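PDB 5FYR: phosphoinositol-specific phospholipase C from Pseudomonas sp., which probably cleaves phosphoinositides in a calcium-dependent reaction, on a TIM-barrel-like scaffold whose probable active site here holds inositol and a calcium ion. Local coordinates for residues E3-I8 with S43-E48; A21-H26 with G292-P297; S256-V261 with K276-A281. All blocks are in the same frame, centred on the assembly; numbering follows the deposited sequence.

Contact 1: E3-I8 with S43-E48; sequences ESPAFI and SVRTLE. With CA (calcium ion), chain F; INS (1,2,3,4,5,6-hexahydroxy-cyclohexane), chain E.
R45 and E3 form a two-bond salt bridge that ties the N-terminal segment to the residue just before strand 46-52 of the TIM-barrel-like fold. From CB the arginine chain turns at chi2 (-79°), and CG packs on I295 of strand 295-297. CD then leads toward the carboxylate, which takes the guanidinium side-on: NE donates to E3 OE2 and NH2 to E3 OE1, both at 2.8 Å. The two planes are almost coplanar, 15° apart, and each oxygen uses its syn lone pair, so the pair of nearly straight bonds fixes the rotation of both groups. Over one guanidinium face stands the F7 ring, almost perpendicular to it, with its CZ 3.7 Å from R45 CZ. NH1 lies at the ring's edge, bonding to L41 O and, weakly, to V44 O. One face of the F7 ring is centred over S43 O, 3.5 Å from CD1. At the far end of the segment, E48 OE2 binds calcium at 2.3 Å and accepts a bond from inositol O3; N27, D50 and D119 also bind the metal. R45 pairs through its backbone with T115 of strand 114-120, while F7 and I8 pack on I295 as well.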
loop_
_atom_site.group_PDB
_atom_site.type_symbol
_atom_site.label_atom_id
_atom_site.label_comp_id
_atom_site.label_asym_id
_atom_site.label_seq_id
_atom_site.Cartn_x
_atom_site.Cartn_y
_atom_site.Cartn_z
ATOM N N GLU A 3 8.167 -1.614 19.273
ATOM C CA GLU A 3 8.538 -0.199 19.353
ATOM C C GLU A 3 7.497 0.630 20.098
ATOM O O GLU A 3 6.370 0.211 20.285
ATOM C CB GLU A 3 8.753 0.369 17.920
ATOM C CG GLU A 3 7.539 0.522 17.044
ATOM C CD GLU A 3 7.759 1.376 15.820
ATOM O OE1 GLU A 3 8.670 2.274 15.762
ATOM O OE2 GLU A 3 6.967 1.146 14.920
ATOM N N SER A 4 7.873 1.834 20.514
ATOM C CA SER A 4 6.920 2.680 21.163
ATOM C C SER A 4 7.143 4.155 20.913
ATOM O O SER A 4 7.233 4.927 21.849
ATOM C CB SER A 4 6.879 2.355 22.649
ATOM O OG SER A 4 8.149 2.454 23.242
ATOM N N PRO A 5 7.145 4.568 19.631
ATOM C CA PRO A 5 7.160 5.976 19.360
ATOM C C PRO A 5 5.868 6.587 19.847
ATOM O O PRO A 5 4.823 5.913 19.838
ATOM C CB PRO A 5 7.285 6.041 17.815
ATOM C CG PRO A 5 6.694 4.776 17.340
ATOM C CD PRO A 5 7.040 3.774 18.398
ATOM N N ALA A 6 5.937 7.862 20.198
ATOM C CA ALA A 6 4.819 8.569 20.812
ATOM C C ALA A 6 3.572 8.618 19.953
ATOM O O ALA A 6 2.448 8.645 20.456
ATOM C CB ALA A 6 5.256 9.989 21.197
ATOM N N PHE A 7 3.762 8.573 18.640
ATOM C CA PHE A 7 2.617 8.690 17.744
ATOM C C PHE A 7 1.735 7.441 17.635
ATOM O O PHE A 7 0.666 7.514 17.013
ATOM C CB PHE A 7 3.010 9.225 16.346
ATOM C CG PHE A 7 3.776 8.238 15.469
ATOM C CD1 PHE A 7 3.106 7.280 14.727
ATOM C CD2 PHE A 7 5.160 8.298 15.354
ATOM C CE1 PHE A 7 3.783 6.417 13.885
ATOM C CE2 PHE A 7 5.827 7.415 14.527
ATOM C CZ PHE A 7 5.146 6.470 13.785
ATOM N N ILE A 8 2.178 6.320 18.188
ATOM C CA ILE A 8 1.376 5.086 18.148
ATOM C C ILE A 8 0.667 4.897 19.500
ATOM O O ILE A 8 1.329 4.747 20.548
ATOM C CB ILE A 8 2.273 3.879 17.826
ATOM C CG1 ILE A 8 2.969 4.056 16.454
ATOM C CG2 ILE A 8 1.453 2.612 17.839
ATOM C CD1 ILE A 8 3.951 2.930 16.074
ATOM N N SER A 43 7.393 9.745 11.397
ATOM C CA SER A 43 6.041 10.248 11.659
ATOM C C SER A 43 4.911 9.279 11.399
ATOM O O SER A 43 3.874 9.377 12.088
ATOM C CB SER A 43 5.767 11.514 10.820
ATOM O OG SER A 43 6.667 12.540 11.061
ATOM N N VAL A 44 5.068 8.373 10.420
ATOM C CA VAL A 44 3.982 7.482 9.967
ATOM C C VAL A 44 4.547 6.118 9.605
ATOM O O VAL A 44 5.752 5.953 9.538
ATOM C CB VAL A 44 3.197 8.054 8.775
ATOM C CG1 VAL A 44 2.431 9.339 9.183
ATOM C CG2 VAL A 44 4.107 8.269 7.588
ATOM N N ARG A 45 3.667 5.143 9.412
ATOM C CA ARG A 45 4.034 3.774 9.013
ATOM C C ARG A 45 3.422 3.376 7.672
ATOM O O ARG A 45 3.528 2.215 7.304
ATOM C CB ARG A 45 3.645 2.757 10.103
ATOM C CG ARG A 45 4.433 2.900 11.393
ATOM C CD ARG A 45 5.838 2.298 11.347
ATOM N NE ARG A 45 6.669 2.649 12.517
ATOM C CZ ARG A 45 7.376 3.765 12.589
ATOM N NH1 ARG A 45 7.375 4.665 11.591
ATOM N NH2 ARG A 45 8.095 4.017 13.657
ATOM N N THR A 46 2.830 4.316 6.930
ATOM C CA THR A 46 2.257 4.041 5.601
ATOM C C THR A 46 2.743 5.102 4.656
ATOM O O THR A 46 2.525 6.308 4.881
ATOM C CB THR A 46 0.719 3.990 5.656
ATOM O OG1 THR A 46 0.312 2.918 6.527
ATOM C CG2 THR A 46 0.141 3.766 4.280
ATOM N N LEU A 47 3.427 4.657 3.589
ATOM C CA LEU A 47 4.145 5.501 2.634
ATOM C C LEU A 47 3.589 5.246 1.212
ATOM O O LEU A 47 2.685 4.441 1.028
ATOM C CB LEU A 47 5.681 5.230 2.702
ATOM C CG LEU A 47 6.430 5.678 4.017
ATOM C CD1 LEU A 47 6.184 4.850 5.230
ATOM C CD2 LEU A 47 7.897 5.621 3.725
ATOM N N GLU A 48 4.121 5.991 0.258
ATOM C CA GLU A 48 3.730 5.907 -1.129
ATOM C C GLU A 48 4.909 6.164 -2.077
ATOM O O GLU A 48 5.692 7.060 -1.844
ATOM C CB GLU A 48 2.586 6.906 -1.400
ATOM C CG GLU A 48 2.038 6.851 -2.833
ATOM C CD GLU A 48 0.812 7.744 -3.065
ATOM O OE1 GLU A 48 0.472 8.576 -2.175
ATOM O OE2 GLU A 48 0.215 7.648 -4.178
HETATM CA CA CA F . 0.694 8.753 -6.153
HETATM C C1 INS E . -3.590 9.286 -7.122
HETATM C C2 INS E . -2.961 9.445 -5.736
HETATM C C3 INS E . -3.146 8.291 -4.825
HETATM C C4 INS E . -3.094 6.961 -5.466
HETATM C C5 INS E . -3.652 6.807 -6.819
HETATM C C6 INS E . -3.457 7.931 -7.740
HETATM O O1 INS E . -2.943 10.263 -7.933
HETATM O O2 INS E . -1.550 9.598 -5.985
HETATM O O3 INS E . -2.365 8.408 -3.638
HETATM O O4 INS E . -3.381 5.937 -4.551
HETATM O O5 INS E . -3.567 5.510 -7.405
HETATM O O6 INS E . -4.030 7.799 -8.994
HETATM O O HOH W 1 0.036 10.406 -7.881
#

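Contact 2: A21-H26 with G292-P297; sequences AQVACH and GYRIRP. With INS (1,2,3,4,5,6-hexahydroxy-cyclohexane), chain E.
A21 and R296 pair antiparallel in a sheet that is otherwise parallel: the C-terminal strand 295-297 runs at 160° to strand 21-25 of the TIM-barrel-like fold and is the outermost strand on that side. The two backbones exchange bonds, A21 N to R296 O at 2.8 Å and R296 N to A21 O at 3.0 Å. Q22 and I295 make the adjoining non-hydrogen-bonded pair, their side chains lying alongside each other and pointing the same way, with Q22 OE1 3.8 Å from I295 CD1; the same oxygen is hydrogen-bonded to T46 OG1. Beyond them V23 N donates to R294 O, and the arginine runs on extended to bond S43 O and A286 O. Past the pairing, strand 21-25 leads to the bound inositol, in what is probably the active site. H26 CG is anti to the backbone N (chi1 -177°), which carries the imidazole to inositol, its NE2 3.3 Å from inositol O2 near the ring plane. Replacing H26 by an alanine would probably leave Y283 without its stacking partner and open a gap beside the inositol. R296 NH2 forms a salt bridge with F298 OXT, while its NE reaches P297 O at 3.1 Å. V23 CG2 crosses the R294 chain, 3.8 Å from R294 CB.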
loop_
_atom_site.group_PDB
_atom_site.type_symbol
_atom_site.label_atom_id
_atom_site.label_comp_id
_atom_site.label_asym_id
_atom_site.label_seq_id
_atom_site.Cartn_x
_atom_site.Cartn_y
_atom_site.Cartn_z
ATOM N N ALA A 21 -6.675 2.539 12.563
ATOM C CA ALA A 21 -6.665 3.751 11.718
ATOM C C ALA A 21 -5.286 4.399 11.736
ATOM O O ALA A 21 -4.644 4.462 12.766
ATOM C CB ALA A 21 -7.687 4.769 12.170
ATOM N N GLN A 22 -4.828 4.876 10.580
ATOM C CA GLN A 22 -3.500 5.483 10.459
ATOM C C GLN A 22 -3.573 6.732 9.589
ATOM O O GLN A 22 -4.330 6.809 8.563
ATOM C CB GLN A 22 -2.542 4.555 9.712
ATOM C CG GLN A 22 -2.430 3.175 10.248
ATOM C CD GLN A 22 -1.341 2.407 9.567
ATOM O OE1 GLN A 22 -0.226 2.954 9.335
ATOM N NE2 GLN A 22 -1.592 1.125 9.300
ATOM N N VAL A 23 -2.705 7.672 9.933
ATOM C CA VAL A 23 -2.281 8.716 9.014
ATOM C C VAL A 23 -1.247 8.101 8.077
ATOM O O VAL A 23 -0.294 7.459 8.487
ATOM C CB VAL A 23 -1.619 9.884 9.730
ATOM C CG1 VAL A 23 -1.190 11.008 8.792
ATOM C CG2 VAL A 23 -2.550 10.496 10.761
ATOM N N ALA A 24 -1.456 8.335 6.800
ATOM C CA ALA A 24 -0.570 7.866 5.737
ATOM C C ALA A 24 -0.055 9.089 4.981
ATOM O O ALA A 24 -0.642 10.151 5.024
ATOM C CB ALA A 24 -1.347 6.954 4.788
ATOM N N CYS A 25 1.069 8.914 4.280
ATOM C CA CYS A 25 1.515 9.964 3.402
ATOM C C CYS A 25 0.807 9.941 2.050
ATOM O O CYS A 25 0.254 8.887 1.616
ATOM C CB CYS A 25 3.019 9.902 3.189
ATOM S SG CYS A 25 3.530 8.957 1.775
ATOM N N HIS A 26 0.818 11.080 1.372
ATOM C CA HIS A 26 0.435 11.128 -0.016
ATOM C C HIS A 26 1.656 11.652 -0.814
ATOM O O HIS A 26 2.097 12.802 -0.647
ATOM C CB HIS A 26 -0.752 12.064 -0.191
ATOM C CG HIS A 26 -1.285 12.135 -1.595
ATOM N ND1 HIS A 26 -2.400 12.875 -1.907
ATOM C CD2 HIS A 26 -0.928 11.505 -2.749
ATOM C CE1 HIS A 26 -2.647 12.786 -3.204
ATOM N NE2 HIS A 26 -1.775 11.956 -3.733
ATOM N N GLY A 292 -2.888 13.258 19.914
ATOM C CA GLY A 292 -1.436 13.091 19.841
ATOM C C GLY A 292 -0.970 11.879 19.084
ATOM O O GLY A 292 0.246 11.678 18.947
ATOM N N TYR A 293 -1.897 11.073 18.564
ATOM C CA TYR A 293 -1.544 9.855 17.857
ATOM C C TYR A 293 -1.803 9.943 16.358
ATOM O O TYR A 293 -2.744 10.595 15.920
ATOM C CB TYR A 293 -2.367 8.681 18.383
ATOM C CG TYR A 293 -2.163 8.406 19.880
ATOM C CD1 TYR A 293 -0.882 8.104 20.393
ATOM C CD2 TYR A 293 -3.228 8.395 20.742
ATOM C CE1 TYR A 293 -0.686 7.867 21.755
ATOM C CE2 TYR A 293 -3.043 8.129 22.103
ATOM C CZ TYR A 293 -1.752 7.838 22.558
ATOM O OH TYR A 293 -1.556 7.587 23.898
ATOM N N ARG A 294 -0.969 9.250 15.587
ATOM C CA ARG A 294 -1.194 9.044 14.162
ATOM C C ARG A 294 -1.574 7.619 13.807
ATOM O O ARG A 294 -1.865 7.368 12.647
ATOM C CB ARG A 294 0.051 9.469 13.354
ATOM C CG ARG A 294 0.421 10.911 13.504
ATOM C CD ARG A 294 1.238 11.505 12.352
ATOM N NE ARG A 294 1.915 12.727 12.790
ATOM C CZ ARG A 294 3.009 12.782 13.523
ATOM N NH1 ARG A 294 3.681 11.706 13.876
ATOM N NH2 ARG A 294 3.433 13.948 13.922
ATOM N N ILE A 295 -1.555 6.696 14.778
ATOM C CA ILE A 295 -1.972 5.298 14.641
ATOM C C ILE A 295 -2.776 4.958 15.894
ATOM O O ILE A 295 -2.273 5.072 17.022
ATOM C CB ILE A 295 -0.778 4.340 14.477
ATOM C CG1 ILE A 295 0.012 4.703 13.206
ATOM C CG2 ILE A 295 -1.194 2.870 14.470
ATOM C CD1 ILE A 295 1.132 3.752 12.844
ATOM N N ARG A 296 -4.019 4.541 15.693
ATOM C CA ARG A 296 -4.839 4.152 16.833
ATOM C C ARG A 296 -5.996 3.263 16.399
ATOM O O ARG A 296 -6.383 3.304 15.225
ATOM C CB ARG A 296 -5.372 5.398 17.545
ATOM C CG ARG A 296 -5.981 6.431 16.664
ATOM C CD ARG A 296 -6.898 7.388 17.396
ATOM N NE ARG A 296 -8.213 6.750 17.532
ATOM C CZ ARG A 296 -9.336 7.350 17.906
ATOM N NH1 ARG A 296 -9.335 8.614 18.291
ATOM N NH2 ARG A 296 -10.458 6.648 17.915
ATOM N N PRO A 297 -6.529 2.446 17.332
ATOM C CA PRO A 297 -7.752 1.728 17.028
ATOM C C PRO A 297 -8.876 2.676 16.704
ATOM O O PRO A 297 -8.893 3.790 17.208
ATOM C CB PRO A 297 -8.032 0.934 18.308
ATOM C CG PRO A 297 -6.773 0.935 19.063
ATOM C CD PRO A 297 -6.079 2.198 18.723
HETATM C C1 INS E . -3.590 9.286 -7.122
HETATM C C2 INS E . -2.961 9.445 -5.736
HETATM C C3 INS E . -3.146 8.291 -4.825
HETATM C C4 INS E . -3.094 6.961 -5.466
HETATM C C5 INS E . -3.652 6.807 -6.819
HETATM C C6 INS E . -3.457 7.931 -7.740
HETATM O O1 INS E . -2.943 10.263 -7.933
HETATM O O2 INS E . -1.550 9.598 -5.985
HETATM O O3 INS E . -2.365 8.408 -3.638
HETATM O O4 INS E . -3.381 5.937 -4.551
HETATM O O5 INS E . -3.567 5.510 -7.405
HETATM O O6 INS E . -4.030 7.799 -8.994
#

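Contact 3: S256-V261 with K276-A281; sequences SHIGRV and KINLSA. With INS (1,2,3,4,5,6-hexahydroxy-cyclohexane), chain E.
Strands 258-262 and 279-282 are the two parallel strands of a beta-alpha-beta unit of the TIM-barrel-like fold, joined by helix 269-274, and R260 and L279 face each other in register on them. The segments run 16° apart. L279 N donates to G259 O, V261 N to L279 O and A281 N to V261 O, each at 2.9 Å. Just before the ladder an asparagine side chain takes over from the backbone: N278 OD1 accepts a hydrogen bond from G259 N on a lone pair in its carbonyl plane. Its CG is anti to its carbonyl carbon (chi1 -69°), which brings the amide across to the neighbouring strand, while ND2 bonds to N18 O and I20 O. This amide thereby links the unit to the start of strand 20-25 and the loop before it. On the face of R260 and L279, I258 CG2 meets L279 CD1; on the face of V261, its CG2 packs 3.7 Å from I277 CD1. R260 extends straight from CG to NE toward the ligand. Its NH2 donates to inositol O3 (3.0 Å) and its NH1 to inositol O4 (2.8 Å); NH2 also forms a salt bridge with E48 OE1, and NH1 bonds to N240 OD1. A281 CB lies over one face of the guanidinium, nearest NH2. Farther along, one water donates to both V261 O, at 3.0 Å, and A281 O, at 2.8 Å.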
loop_
_atom_site.group_PDB
_atom_site.type_symbol
_atom_site.label_atom_id
_atom_site.label_comp_id
_atom_site.label_asym_id
_atom_site.label_seq_id
_atom_site.Cartn_x
_atom_site.Cartn_y
_atom_site.Cartn_z
ATOM N N SER A 256 -13.755 -6.210 6.132
ATOM C CA SER A 256 -12.370 -6.418 6.595
ATOM C C SER A 256 -11.358 -6.282 5.441
ATOM O O SER A 256 -10.354 -6.998 5.373
ATOM C CB SER A 256 -12.180 -7.728 7.349
ATOM O OG SER A 256 -12.978 -7.734 8.494
ATOM N N HIS A 257 -11.639 -5.325 4.555
ATOM C CA HIS A 257 -10.653 -4.893 3.570
ATOM C C HIS A 257 -9.968 -3.626 4.101
ATOM O O HIS A 257 -10.640 -2.782 4.643
ATOM C CB HIS A 257 -11.277 -4.576 2.219
ATOM C CG HIS A 257 -11.928 -5.733 1.528
ATOM N ND1 HIS A 257 -12.381 -5.642 0.224
ATOM C CD2 HIS A 257 -12.177 -7.003 1.917
ATOM C CE1 HIS A 257 -12.929 -6.783 -0.128
ATOM N NE2 HIS A 257 -12.818 -7.620 0.881
ATOM N N ILE A 258 -8.674 -3.451 3.829
ATOM C CA ILE A 258 -8.002 -2.228 4.267
ATOM C C ILE A 258 -8.325 -1.085 3.320
ATOM O O ILE A 258 -7.947 -1.140 2.113
ATOM C CB ILE A 258 -6.473 -2.404 4.371
ATOM C CG1 ILE A 258 -6.113 -3.601 5.235
ATOM C CG2 ILE A 258 -5.843 -1.116 4.837
ATOM C CD1 ILE A 258 -6.716 -3.605 6.616
ATOM N N GLY A 259 -9.072 -0.098 3.819
ATOM C CA GLY A 259 -9.484 1.029 2.991
ATOM C C GLY A 259 -8.574 2.204 3.123
ATOM O O GLY A 259 -8.159 2.578 4.228
ATOM N N ARG A 260 -8.245 2.771 1.963
ATOM C CA ARG A 260 -7.427 3.973 1.915
ATOM C C ARG A 260 -8.181 5.085 1.184
ATOM O O ARG A 260 -8.781 4.854 0.140
ATOM C CB ARG A 260 -6.099 3.695 1.177
ATOM C CG ARG A 260 -5.165 4.895 1.066
ATOM C CD ARG A 260 -3.755 4.472 0.667
ATOM N NE ARG A 260 -2.833 5.561 0.363
ATOM C CZ ARG A 260 -2.844 6.220 -0.776
ATOM N NH1 ARG A 260 -3.736 5.942 -1.726
ATOM N NH2 ARG A 260 -1.913 7.133 -1.001
ATOM N N VAL A 261 -8.084 6.306 1.736
ATOM C CA VAL A 261 -8.657 7.508 1.111
ATOM C C VAL A 261 -7.595 8.532 0.900
ATOM O O VAL A 261 -6.841 8.847 1.823
ATOM C CB VAL A 261 -9.801 8.084 1.963
ATOM C CG1 VAL A 261 -10.292 9.432 1.431
ATOM C CG2 VAL A 261 -10.953 7.078 2.084
ATOM N N LYS A 276 -14.407 5.426 9.360
ATOM C CA LYS A 276 -13.939 4.035 9.241
ATOM C C LYS A 276 -12.897 3.828 8.152
ATOM O O LYS A 276 -12.856 2.767 7.549
ATOM C CB LYS A 276 -15.107 3.065 9.054
ATOM C CG LYS A 276 -16.161 3.121 10.149
ATOM C CD LYS A 276 -15.577 2.726 11.505
ATOM C CE LYS A 276 -16.649 2.527 12.564
ATOM N NZ LYS A 276 -16.135 2.667 13.946
ATOM N N ILE A 277 -12.031 4.829 7.980
ATOM C CA ILE A 277 -10.954 4.763 6.993
ATOM C C ILE A 277 -9.667 4.238 7.647
ATOM O O ILE A 277 -9.180 4.818 8.629
ATOM C CB ILE A 277 -10.740 6.160 6.380
ATOM C CG1 ILE A 277 -11.987 6.662 5.640
ATOM C CG2 ILE A 277 -9.500 6.185 5.496
ATOM C CD1 ILE A 277 -12.023 8.174 5.421
ATOM N N ASN A 278 -9.119 3.133 7.133
ATOM C CA ASN A 278 -7.898 2.621 7.721
ATOM C C ASN A 278 -6.696 3.507 7.451
ATOM O O ASN A 278 -5.855 3.691 8.352
ATOM C CB ASN A 278 -7.557 1.201 7.214
ATOM C CG ASN A 278 -8.508 0.154 7.712
ATOM O OD1 ASN A 278 -9.354 -0.342 6.931
ATOM N ND2 ASN A 278 -8.372 -0.228 8.978
ATOM N N LEU A 279 -6.541 3.932 6.192
ATOM C CA LEU A 279 -5.359 4.672 5.784
ATOM C C LEU A 279 -5.780 6.005 5.164
ATOM O O LEU A 279 -6.410 6.048 4.086
ATOM C CB LEU A 279 -4.560 3.871 4.771
ATOM C CG LEU A 279 -4.203 2.447 5.126
ATOM C CD1 LEU A 279 -3.451 1.821 3.925
ATOM C CD2 LEU A 279 -3.372 2.368 6.429
ATOM N N SER A 280 -5.477 7.098 5.863
ATOM C CA SER A 280 -5.871 8.416 5.405
ATOM C C SER A 280 -4.668 9.167 4.908
ATOM O O SER A 280 -3.773 9.496 5.695
ATOM C CB SER A 280 -6.482 9.231 6.576
ATOM O OG SER A 280 -7.736 8.722 6.961
ATOM N N ALA A 281 -4.600 9.357 3.590
ATOM C CA ALA A 281 -3.401 9.872 2.967
ATOM C C ALA A 281 -3.378 11.383 2.942
ATOM O O ALA A 281 -4.308 12.000 2.424
ATOM C CB ALA A 281 -3.267 9.291 1.553
HETATM C C1 INS E . -3.590 9.286 -7.122
HETATM C C2 INS E . -2.961 9.445 -5.736
HETATM C C3 INS E . -3.146 8.291 -4.825
HETATM C C4 INS E . -3.094 6.961 -5.466
HETATM C C5 INS E . -3.652 6.807 -6.819
HETATM C C6 INS E . -3.457 7.931 -7.740
HETATM O O1 INS E . -2.943 10.263 -7.933
HETATM O O2 INS E . -1.550 9.598 -5.985
HETATM O O3 INS E . -2.365 8.408 -3.638
HETATM O O4 INS E . -3.381 5.937 -4.551
HETATM O O5 INS E . -3.567 5.510 -7.405
HETATM O O6 INS E . -4.030 7.799 -8.994
HETATM O O HOH W 2 -11.000 -2.609 7.406
HETATM O O HOH W 3 -7.123 11.813 2.260
#

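How the contacts relate
Contacts 2 and 3 share one sheet, in which strands 20-25 and 279-282 are neighbours: Q22 N bonds to N278 O and A24 N to S280 O. Their centres lie about 10 Å apart. Contact 1 is about 7 Å from contact 2 and about 16 Å from contact 3, centre to centre, and its strand 46-52 belongs to the second sheet, meeting the first along strand 20-25, where T46 bonds through its backbone with C25 and through its hydroxyl with Q22. Along the chain contacts 1 and 2 alternate, whereas contact 3 falls between the two halves of contact 2. The N- and C-terminal segments pack together, joined by the F7 O to R294 N bond, while E48, H26 and R260 converge on the inositol.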